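Local coordinates for FAD:protein FMN transferase (Pseudomonas stutzeri ATCC 14405 = CCUG 16156, PDB 5MGY) that probably transfers FMN from FAD to threonine side chains of target proteins, with magnesium as cofactor, and serves the maturation of NosR, which nitrous oxide reduction requires, at residues A[88-93]-A[267-272]; A[98-103]-A[156-161]; A[237-242]-A[252-257]. All blocks are in the same frame, centred on the assembly; numbering follows the deposited sequence.

Contact 1: A[88-93]-A[267-272]. Unlike the reference sequence in segment 88-93: Ser88 (reference Gly). With MG (magnesium ion), chain I.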
loop_
_atom_site.group_PDB
_atom_site.type_symbol
_atom_site.label_atom_id
_atom_site.label_comp_id
_atom_site.label_asym_id
_atom_site.label_seq_id
_atom_site.Cartn_x
_atom_site.Cartn_y
_atom_site.Cartn_z
ATOM N N SER A 88 10.187 -8.998 1.726
ATOM C CA SER A 88 10.536 -10.329 2.143
ATOM C C SER A 88 9.992 -10.614 3.557
ATOM O O SER A 88 9.570 -11.747 3.865
ATOM C CB SER A 88 12.059 -10.477 2.100
ATOM O OG SER A 88 12.452 -11.817 2.336
ATOM N N GLN A 89 10.040 -9.572 4.394
ATOM C CA GLN A 89 9.635 -9.621 5.768
ATOM C C GLN A 89 8.134 -9.654 5.799
ATOM O O GLN A 89 7.525 -10.441 6.501
ATOM C CB GLN A 89 10.126 -8.377 6.485
ATOM C CG GLN A 89 9.857 -8.362 7.971
ATOM C CD GLN A 89 10.736 -9.374 8.691
ATOM O OE1 GLN A 89 11.940 -9.261 8.656
ATOM N NE2 GLN A 89 10.133 -10.368 9.329
ATOM N N LEU A 90 7.520 -8.793 5.025
ATOM C CA LEU A 90 6.089 -8.828 4.920
ATOM C C LEU A 90 5.625 -10.223 4.515
ATOM O O LEU A 90 4.657 -10.723 5.035
ATOM C CB LEU A 90 5.617 -7.811 3.904
ATOM C CG LEU A 90 5.523 -6.400 4.439
ATOM C CD1 LEU A 90 5.440 -5.416 3.284
ATOM C CD2 LEU A 90 4.279 -6.263 5.321
ATOM N N SER A 91 6.328 -10.848 3.585
ATOM C CA SER A 91 5.935 -12.189 3.137
ATOM C C SER A 91 5.986 -13.153 4.297
ATOM O O SER A 91 5.000 -13.845 4.567
ATOM C CB SER A 91 6.809 -12.736 2.000
ATOM O OG SER A 91 6.382 -14.050 1.653
ATOM N N ALA A 92 7.123 -13.172 4.987
ATOM C CA ALA A 92 7.276 -14.019 6.171
ATOM C C ALA A 92 6.176 -13.732 7.262
ATOM O O ALA A 92 5.495 -14.642 7.730
ATOM C CB ALA A 92 8.684 -13.895 6.737
ATOM N N ASP A 93 5.954 -12.477 7.611
ATOM C CA ASP A 93 4.985 -12.159 8.633
ATOM C C ASP A 93 3.543 -12.484 8.240
ATOM O O ASP A 93 2.732 -12.659 9.128
ATOM C CB ASP A 93 5.062 -10.673 8.987
ATOM C CG ASP A 93 6.424 -10.260 9.506
ATOM O OD1 ASP A 93 7.270 -11.158 9.752
ATOM O OD2 ASP A 93 6.648 -9.027 9.649
ATOM N N THR A 267 3.942 3.490 7.426
ATOM C CA THR A 267 2.931 3.487 6.365
ATOM C C THR A 267 3.251 2.442 5.276
ATOM O O THR A 267 2.373 2.000 4.569
ATOM C CB THR A 267 2.937 4.861 5.720
ATOM O OG1 THR A 267 3.000 5.840 6.742
ATOM C CG2 THR A 267 1.735 5.093 4.898
ATOM N N LEU A 268 4.532 2.097 5.108
ATOM C CA LEU A 268 4.933 1.056 4.165
ATOM C C LEU A 268 4.265 -0.269 4.609
ATOM O O LEU A 268 3.519 -0.919 3.835
ATOM C CB LEU A 268 6.478 0.951 4.132
ATOM C CG LEU A 268 7.095 0.042 3.064
ATOM C CD1 LEU A 268 8.588 0.230 2.908
ATOM C CD2 LEU A 268 6.772 -1.430 3.301
ATOM N N ARG A 269 4.544 -0.651 5.852
ATOM C CA ARG A 269 3.898 -1.813 6.535
ATOM C C ARG A 269 2.367 -1.829 6.478
ATOM O O ARG A 269 1.781 -2.859 6.128
ATOM C CB ARG A 269 4.434 -1.980 7.987
ATOM C CG ARG A 269 5.875 -2.489 7.891
ATOM C CD ARG A 269 6.450 -3.292 9.024
ATOM N NE ARG A 269 5.731 -4.537 9.386
ATOM C CZ ARG A 269 5.935 -5.747 8.883
ATOM N NH1 ARG A 269 5.258 -6.769 9.365
ATOM N NH2 ARG A 269 6.770 -5.955 7.885
ATOM N N ALA A 270 1.736 -0.687 6.705
ATOM C CA ALA A 270 0.290 -0.639 6.573
ATOM C C ALA A 270 -0.175 -0.968 5.153
ATOM O O ALA A 270 -1.164 -1.613 4.980
ATOM C CB ALA A 270 -0.269 0.724 7.013
ATOM N N ASP A 271 0.551 -0.520 4.138
ATOM C CA ASP A 271 0.150 -0.684 2.734
ATOM C C ASP A 271 0.284 -2.166 2.382
ATOM O O ASP A 271 -0.513 -2.719 1.579
ATOM C CB ASP A 271 1.007 0.277 1.829
ATOM C CG ASP A 271 0.414 0.533 0.415
ATOM O OD1 ASP A 271 1.139 1.134 -0.437
ATOM O OD2 ASP A 271 -0.735 0.116 0.114
ATOM N N GLY A 272 1.310 -2.773 2.999
ATOM C CA GLY A 272 1.672 -4.127 2.744
ATOM C C GLY A 272 0.695 -5.070 3.412
ATOM O O GLY A 272 0.086 -5.927 2.744
HETATM MG MG MG I . -1.300 -1.878 -1.053
#
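Asp93 and Arg269 join the C-terminal end of helix 78-93 to the first turns of helix 267-292, a crossed helix pair of the ApbE fold, by a salt bridge, Asp93 OD2 to Arg269 NH1 at 2.7 Å. The helices cross with their segment axes 10.8 Å apart at -50°, so long side chains do most of the bridging. Carboxylate and guanidinium planes are turned 68° apart and the two side chains run nearly at right angles, so the pair is no flat two-pronged match, and its hydrogen bond is weak. The other carboxylate oxygen is held from its own helix: Gln89 NE2 donates to Asp93 OD1 at 3.0 Å, on the syn side but tilted from the carboxylate plane, the oxygen lying in the plane of the Gln89 amide, which helps fix the carboxylate. Next to this polar pair, Leu90 lies alongside the arginine, pointing the opposite way, and lays CD2 over one face of the guanidinium, 3.6 Å from Arg269 NH2. The bend in the arginine chain at chi3 (58°) brings the flat group round to that methyl. The other methyl, Leu90 CD1, reaches 4.0 Å from Gly272 CA, where no side chain stands between leucine and helix backbone, and it also meets Leu268 CD2. The same helix start supplies a metal ligand: Asp271 OD2 binds the magnesium ion at 2.4 Å, together with Ser157 O and Thr275 OG1.

Contact 2: A[98-103]-A[156-161]; sequences FDLTLE and NSIAAG. With MG (magnesium ion), chain I.
Between Phe98 and Leu100, whose side chains meet Ser157 and Ile158, Asp99 OD2 is gripped by two donors from Thr101. The hydroxyl OG1 of Thr101 gives its hydrogen bond to Asp99 OD2 at 2.6 Å from above the carboxylate plane. Thr101 N reaches the same oxygen on its anti side, closing an Asx turn, and both donors come from one face of the carboxylate. Thr101 OG1 in turn is hydrogen-bonded to Gly134 N.

The contact itself is carried by Phe98. Its CG stands anti to the backbone N (chi1 -176°), which places the ring against 156-161. There CE1 of Phe98 lies 3.7 Å from Ile158 CG2, and the same corner of the ring adjoins Ser157 OG. Beyond the ring, Leu100 CD2 approaches Ile158 CD1 at 4.4 Å. With an alanine in place of Phe98, Ile158 CG2 and the Ser157 side chain would probably lose their aromatic neighbour, leaving a gap beside a metal-binding residue. Ser157 holds the magnesium ion through its backbone O, at 2.4 Å, while its hydroxyl oxygen lies obliquely against Phe98 CE1.

The site thus lies just ahead of helix 159-173, between the 98-103 loop, helix 78-93, whose Leu90 touches both Phe98 and Ile158, and helix 267-292, which supplies Leu268 to Ile158 and the metal ligands Asp271 and Thr275.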
loop_
_atom_site.group_PDB
_atom_site.type_symbol
_atom_site.label_atom_id
_atom_site.label_comp_id
_atom_site.label_asym_id
_atom_site.label_seq_id
_atom_site.Cartn_x
_atom_site.Cartn_y
_atom_site.Cartn_z
ATOM N N PHE A 98 1.536 -11.917 1.162
ATOM C CA PHE A 98 2.219 -10.810 0.515
ATOM C C PHE A 98 3.282 -11.356 -0.417
ATOM O O PHE A 98 4.203 -12.050 0.042
ATOM C CB PHE A 98 2.881 -9.851 1.540
ATOM C CG PHE A 98 3.514 -8.656 0.907
ATOM C CD1 PHE A 98 2.800 -7.482 0.736
ATOM C CD2 PHE A 98 4.799 -8.727 0.385
ATOM C CE1 PHE A 98 3.363 -6.382 0.095
ATOM C CE2 PHE A 98 5.358 -7.639 -0.270
ATOM C CZ PHE A 98 4.640 -6.462 -0.411
ATOM N N ASP A 99 3.193 -10.973 -1.693
ATOM C CA ASP A 99 4.126 -11.418 -2.728
ATOM C C ASP A 99 4.363 -10.298 -3.786
ATOM O O ASP A 99 3.455 -9.871 -4.545
ATOM C CB ASP A 99 3.580 -12.730 -3.376
ATOM C CG ASP A 99 4.690 -13.663 -3.926
ATOM O OD1 ASP A 99 4.645 -14.880 -3.674
ATOM O OD2 ASP A 99 5.634 -13.205 -4.583
ATOM N N LEU A 100 5.605 -9.887 -3.903
ATOM C CA LEU A 100 5.997 -8.972 -5.010
ATOM C C LEU A 100 6.069 -9.569 -6.440
ATOM O O LEU A 100 6.264 -8.808 -7.380
ATOM C CB LEU A 100 7.357 -8.357 -4.701
ATOM C CG LEU A 100 7.418 -7.632 -3.360
ATOM C CD1 LEU A 100 8.825 -7.284 -2.984
ATOM C CD2 LEU A 100 6.595 -6.352 -3.430
ATOM N N THR A 101 5.904 -10.888 -6.594
ATOM C CA THR A 101 6.273 -11.573 -7.787
ATOM C C THR A 101 5.078 -12.023 -8.570
ATOM O O THR A 101 5.141 -13.015 -9.291
ATOM C CB THR A 101 7.188 -12.788 -7.489
ATOM O OG1 THR A 101 6.480 -13.886 -6.937
ATOM C CG2 THR A 101 8.230 -12.423 -6.531
ATOM N N LEU A 102 3.999 -11.271 -8.516
ATOM C CA LEU A 102 2.789 -11.715 -9.211
ATOM C C LEU A 102 2.632 -11.159 -10.607
ATOM O O LEU A 102 1.653 -11.481 -11.279
ATOM C CB LEU A 102 1.555 -11.371 -8.370
ATOM C CG LEU A 102 1.166 -12.354 -7.259
ATOM C CD1 LEU A 102 2.296 -13.224 -6.721
ATOM C CD2 LEU A 102 0.555 -11.544 -6.129
ATOM N N GLU A 103 3.582 -10.359 -11.069
ATOM C CA GLU A 103 3.370 -9.667 -12.343
ATOM C C GLU A 103 2.977 -10.577 -13.519
ATOM O O GLU A 103 2.144 -10.174 -14.315
ATOM C CB GLU A 103 4.580 -8.771 -12.698
ATOM C CG GLU A 103 4.476 -7.971 -13.997
ATOM C CD GLU A 103 4.134 -6.482 -13.882
ATOM O OE1 GLU A 103 3.373 -5.982 -13.006
ATOM O OE2 GLU A 103 4.612 -5.791 -14.793
ATOM N N ASN A 156 3.475 -2.370 -6.364
ATOM C CA ASN A 156 2.291 -1.512 -6.163
ATOM C C ASN A 156 1.660 -1.743 -4.819
ATOM O O ASN A 156 1.125 -0.840 -4.259
ATOM C CB ASN A 156 1.227 -1.663 -7.273
ATOM C CG ASN A 156 1.240 -0.535 -8.316
ATOM O OD1 ASN A 156 1.559 0.612 -8.042
ATOM N ND2 ASN A 156 0.810 -0.863 -9.494
ATOM N N SER A 157 1.786 -2.922 -4.252
ATOM C CA SER A 157 1.134 -3.221 -2.985
ATOM C C SER A 157 1.746 -2.434 -1.818
ATOM O O SER A 157 1.022 -2.164 -0.819
ATOM C CB SER A 157 1.142 -4.733 -2.722
ATOM O OG SER A 157 2.454 -5.188 -2.608
ATOM N N ILE A 158 3.031 -2.063 -1.965
ATOM C CA ILE A 158 3.766 -1.135 -1.036
ATOM C C ILE A 158 4.285 0.273 -1.467
ATOM O O ILE A 158 4.710 1.064 -0.593
ATOM C CB ILE A 158 4.936 -1.821 -0.309
ATOM C CG1 ILE A 158 5.880 -2.523 -1.246
ATOM C CG2 ILE A 158 4.388 -2.839 0.607
ATOM C CD1 ILE A 158 7.145 -3.100 -0.563
ATOM N N ALA A 159 4.258 0.604 -2.756
ATOM C CA ALA A 159 4.900 1.893 -3.230
ATOM C C ALA A 159 4.315 3.160 -2.577
ATOM O O ALA A 159 5.047 3.960 -2.033
ATOM C CB ALA A 159 4.848 2.021 -4.730
ATOM N N ALA A 160 2.991 3.314 -2.602
ATOM C CA ALA A 160 2.342 4.509 -2.048
ATOM C C ALA A 160 2.687 4.703 -0.578
ATOM O O ALA A 160 3.000 5.793 -0.133
ATOM C CB ALA A 160 0.836 4.437 -2.239
ATOM N N GLY A 161 2.692 3.628 0.162
ATOM C CA GLY A 161 3.083 3.751 1.530
ATOM C C GLY A 161 4.504 4.136 1.839
ATOM O O GLY A 161 4.739 4.817 2.843
HETATM MG MG MG I . -1.300 -1.878 -1.053
#

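Contact 3: A[237-242]-A[252-257]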
loop_
_atom_site.group_PDB
_atom_site.type_symbol
_atom_site.label_atom_id
_atom_site.label_comp_id
_atom_site.label_asym_id
_atom_site.label_seq_id
_atom_site.Cartn_x
_atom_site.Cartn_y
_atom_site.Cartn_z
ATOM N N ASP A 237 -21.672 -12.812 -12.329
ATOM C CA ASP A 237 -22.417 -14.084 -12.283
ATOM C C ASP A 237 -22.615 -14.703 -10.887
ATOM O O ASP A 237 -22.642 -15.914 -10.767
ATOM C CB ASP A 237 -21.773 -15.122 -13.230
ATOM C CG ASP A 237 -21.931 -14.758 -14.670
ATOM O OD1 ASP A 237 -23.008 -15.049 -15.200
ATOM O OD2 ASP A 237 -20.986 -14.179 -15.254
ATOM N N GLY A 238 -22.753 -13.886 -9.842
ATOM C CA GLY A 238 -22.937 -14.405 -8.471
ATOM C C GLY A 238 -21.658 -14.903 -7.803
ATOM O O GLY A 238 -21.717 -15.467 -6.708
ATOM N N ARG A 239 -20.515 -14.695 -8.470
ATOM C CA ARG A 239 -19.191 -15.038 -7.969
ATOM C C ARG A 239 -18.412 -13.723 -7.877
ATOM O O ARG A 239 -18.517 -12.875 -8.744
ATOM C CB ARG A 239 -18.492 -15.999 -8.926
ATOM C CG ARG A 239 -17.196 -16.567 -8.369
ATOM C CD ARG A 239 -16.376 -17.307 -9.415
ATOM N NE ARG A 239 -17.201 -18.141 -10.297
ATOM C CZ ARG A 239 -17.624 -19.392 -10.060
ATOM N NH1 ARG A 239 -18.376 -20.014 -10.953
ATOM N NH2 ARG A 239 -17.309 -20.063 -8.965
ATOM N N ARG A 240 -17.606 -13.559 -6.850
ATOM C CA ARG A 240 -16.931 -12.275 -6.672
ATOM C C ARG A 240 -15.862 -11.921 -7.724
ATOM O O ARG A 240 -14.957 -12.690 -7.990
ATOM C CB ARG A 240 -16.250 -12.212 -5.327
ATOM C CG ARG A 240 -15.328 -11.018 -5.220
ATOM C CD ARG A 240 -14.975 -10.646 -3.828
ATOM N NE ARG A 240 -14.453 -9.286 -3.773
ATOM C CZ ARG A 240 -13.760 -8.804 -2.741
ATOM N NH1 ARG A 240 -13.319 -7.561 -2.777
ATOM N NH2 ARG A 240 -13.495 -9.569 -1.666
ATOM N N TYR A 241 -15.981 -10.721 -8.265
ATOM C CA TYR A 241 -15.012 -10.143 -9.202
ATOM C C TYR A 241 -14.029 -9.124 -8.539
ATOM O O TYR A 241 -14.439 -8.149 -7.908
ATOM C CB TYR A 241 -15.747 -9.472 -10.382
ATOM C CG TYR A 241 -14.816 -9.241 -11.526
ATOM C CD1 TYR A 241 -14.751 -10.175 -12.590
ATOM C CD2 TYR A 241 -13.980 -8.084 -11.550
ATOM C CE1 TYR A 241 -13.833 -9.961 -13.628
ATOM C CE2 TYR A 241 -13.063 -7.848 -12.547
ATOM C CZ TYR A 241 -12.978 -8.761 -13.580
ATOM O OH TYR A 241 -12.067 -8.441 -14.550
ATOM N N SER A 242 -12.727 -9.383 -8.640
ATOM C CA SER A 242 -11.721 -8.456 -8.138
ATOM C C SER A 242 -10.396 -8.645 -8.865
ATOM O O SER A 242 -10.159 -9.646 -9.532
ATOM C CB SER A 242 -11.515 -8.609 -6.634
ATOM O OG SER A 242 -10.548 -9.589 -6.319
ATOM N N PRO A 252 -8.141 -15.382 -8.870
ATOM C CA PRO A 252 -8.591 -14.364 -7.986
ATOM C C PRO A 252 -9.440 -14.878 -6.792
ATOM O O PRO A 252 -10.045 -16.006 -6.797
ATOM C CB PRO A 252 -9.394 -13.423 -8.907
ATOM C CG PRO A 252 -9.263 -13.956 -10.292
ATOM C CD PRO A 252 -8.964 -15.402 -10.086
ATOM N N ILE A 253 -9.441 -14.002 -5.788
ATOM C CA ILE A 253 -10.029 -14.250 -4.526
ATOM C C ILE A 253 -11.528 -14.402 -4.671
ATOM O O ILE A 253 -12.153 -13.684 -5.452
ATOM C CB ILE A 253 -9.735 -13.118 -3.533
ATOM C CG1 ILE A 253 -10.179 -11.752 -4.090
ATOM C CG2 ILE A 253 -8.271 -13.117 -3.168
ATOM C CD1 ILE A 253 -10.428 -10.750 -2.999
ATOM N N GLU A 254 -12.069 -15.336 -3.893
ATOM C CA GLU A 254 -13.486 -15.672 -3.893
ATOM C C GLU A 254 -14.267 -15.042 -2.768
ATOM O O GLU A 254 -15.446 -14.890 -2.901
ATOM C CB GLU A 254 -13.633 -17.198 -3.792
ATOM C CG GLU A 254 -13.027 -17.935 -4.989
ATOM C CD GLU A 254 -14.028 -18.785 -5.778
ATOM O OE1 GLU A 254 -14.827 -19.565 -5.207
ATOM O OE2 GLU A 254 -13.992 -18.655 -6.999
ATOM N N HIS A 255 -13.587 -14.702 -1.677
ATOM C CA HIS A 255 -14.210 -14.354 -0.378
ATOM C C HIS A 255 -14.871 -12.974 -0.341
ATOM O O HIS A 255 -14.788 -12.191 -1.282
ATOM C CB HIS A 255 -13.155 -14.389 0.718
ATOM C CG HIS A 255 -12.095 -13.349 0.549
ATOM N ND1 HIS A 255 -10.768 -13.670 0.370
ATOM C CD2 HIS A 255 -12.164 -11.998 0.486
ATOM C CE1 HIS A 255 -10.067 -12.566 0.243
ATOM N NE2 HIS A 255 -10.891 -11.540 0.307
ATOM N N HIS A 256 -15.461 -12.659 0.801
ATOM C CA HIS A 256 -16.335 -11.507 0.905
ATOM C C HIS A 256 -15.730 -10.224 1.510
ATOM O O HIS A 256 -16.427 -9.270 1.649
ATOM C CB HIS A 256 -17.563 -11.929 1.693
ATOM C CG HIS A 256 -18.371 -13.029 1.044
ATOM N ND1 HIS A 256 -18.908 -12.928 -0.232
ATOM C CD2 HIS A 256 -18.789 -14.224 1.530
ATOM C CE1 HIS A 256 -19.580 -14.024 -0.516
ATOM N NE2 HIS A 256 -19.523 -14.825 0.536
ATOM N N LEU A 257 -14.467 -10.198 1.918
ATOM C CA LEU A 257 -13.842 -8.955 2.429
ATOM C C LEU A 257 -13.814 -7.824 1.408
ATOM O O LEU A 257 -13.188 -7.955 0.372
ATOM C CB LEU A 257 -12.415 -9.228 2.881
ATOM C CG LEU A 257 -11.667 -8.115 3.604
ATOM C CD1 LEU A 257 -12.493 -7.621 4.781
ATOM C CD2 LEU A 257 -10.334 -8.663 4.102
#
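Strand 239-241, the second arm of a small antiparallel hairpin with 234-236, is fastened here to the loop that leads into strand 257-264 of the main sheet. Arg240 does the fastening. Its CG is anti to the backbone N (chi1 169°) and the chain runs extended as far as NE, carrying the guanidinium past Glu254 to the far end of the loop. There NH2 serves two backbone acceptors: Arg240 NH2 donates to Leu257 O at 2.6 Å, and to His255 O at 2.9 Å with an N-H...O angle of 166°. Arg240 NH1 adds a weak bond to Leu257 O. The donor stands above the carbonyl plane in both NH2 bonds, but His255 O lies in the guanidinium plane while Leu257 O is tilted from it.

Ile253 covers part of one guanidinium face, its CD1 3.5 Å from Arg240 NH2 and offset toward the rim. Ile253 CG1 lies against Ser242 OG, which is hydrogen-bonded to Thr244 N. On the exposed side, Arg239 and Glu254 approach without forming a salt bridge: Arg239 NH2 is 4.1 Å from Glu254 OE2, and the carboxylate instead lies nearer Arg239 CD. Helix 267-292 packs on the loop through Met278, which touches Ile253 and His255, and Pro282, which touches His255 and Leu257.

Holding one carbonyl of the loop and one at the start of strand 257-264, Arg240 forms a side-chain-to-backbone bridge from a beta-hairpin, inserted between the adjacent antiparallel strands 222-227 and 257-264, to the connection that returns to the sheet.

From the N terminus, helix 78-93 supplies the first half of contact 1 at 88-93, and the loop after it starts contact 2 at 98-103. Contact 2 closes at 156-161, joining that loop to the start of helix 159-173. After several strands of the main sheet, contact 3 shuts a short loop, 237-242 to 252-257, tying the small hairpin to the run into strand 257-264. Helix 267-292 finally closes contact 1, so contacts 2 and 3 both fall within its large loop, in series. Contacts 1 and 2 meet around the magnesium ion, where Asp271 OD1 and Gly161 N probably share a hydrogen bond; the centre of contact 3 is about 24 Å from that of contact 1 and about 21 Å from that of contact 2.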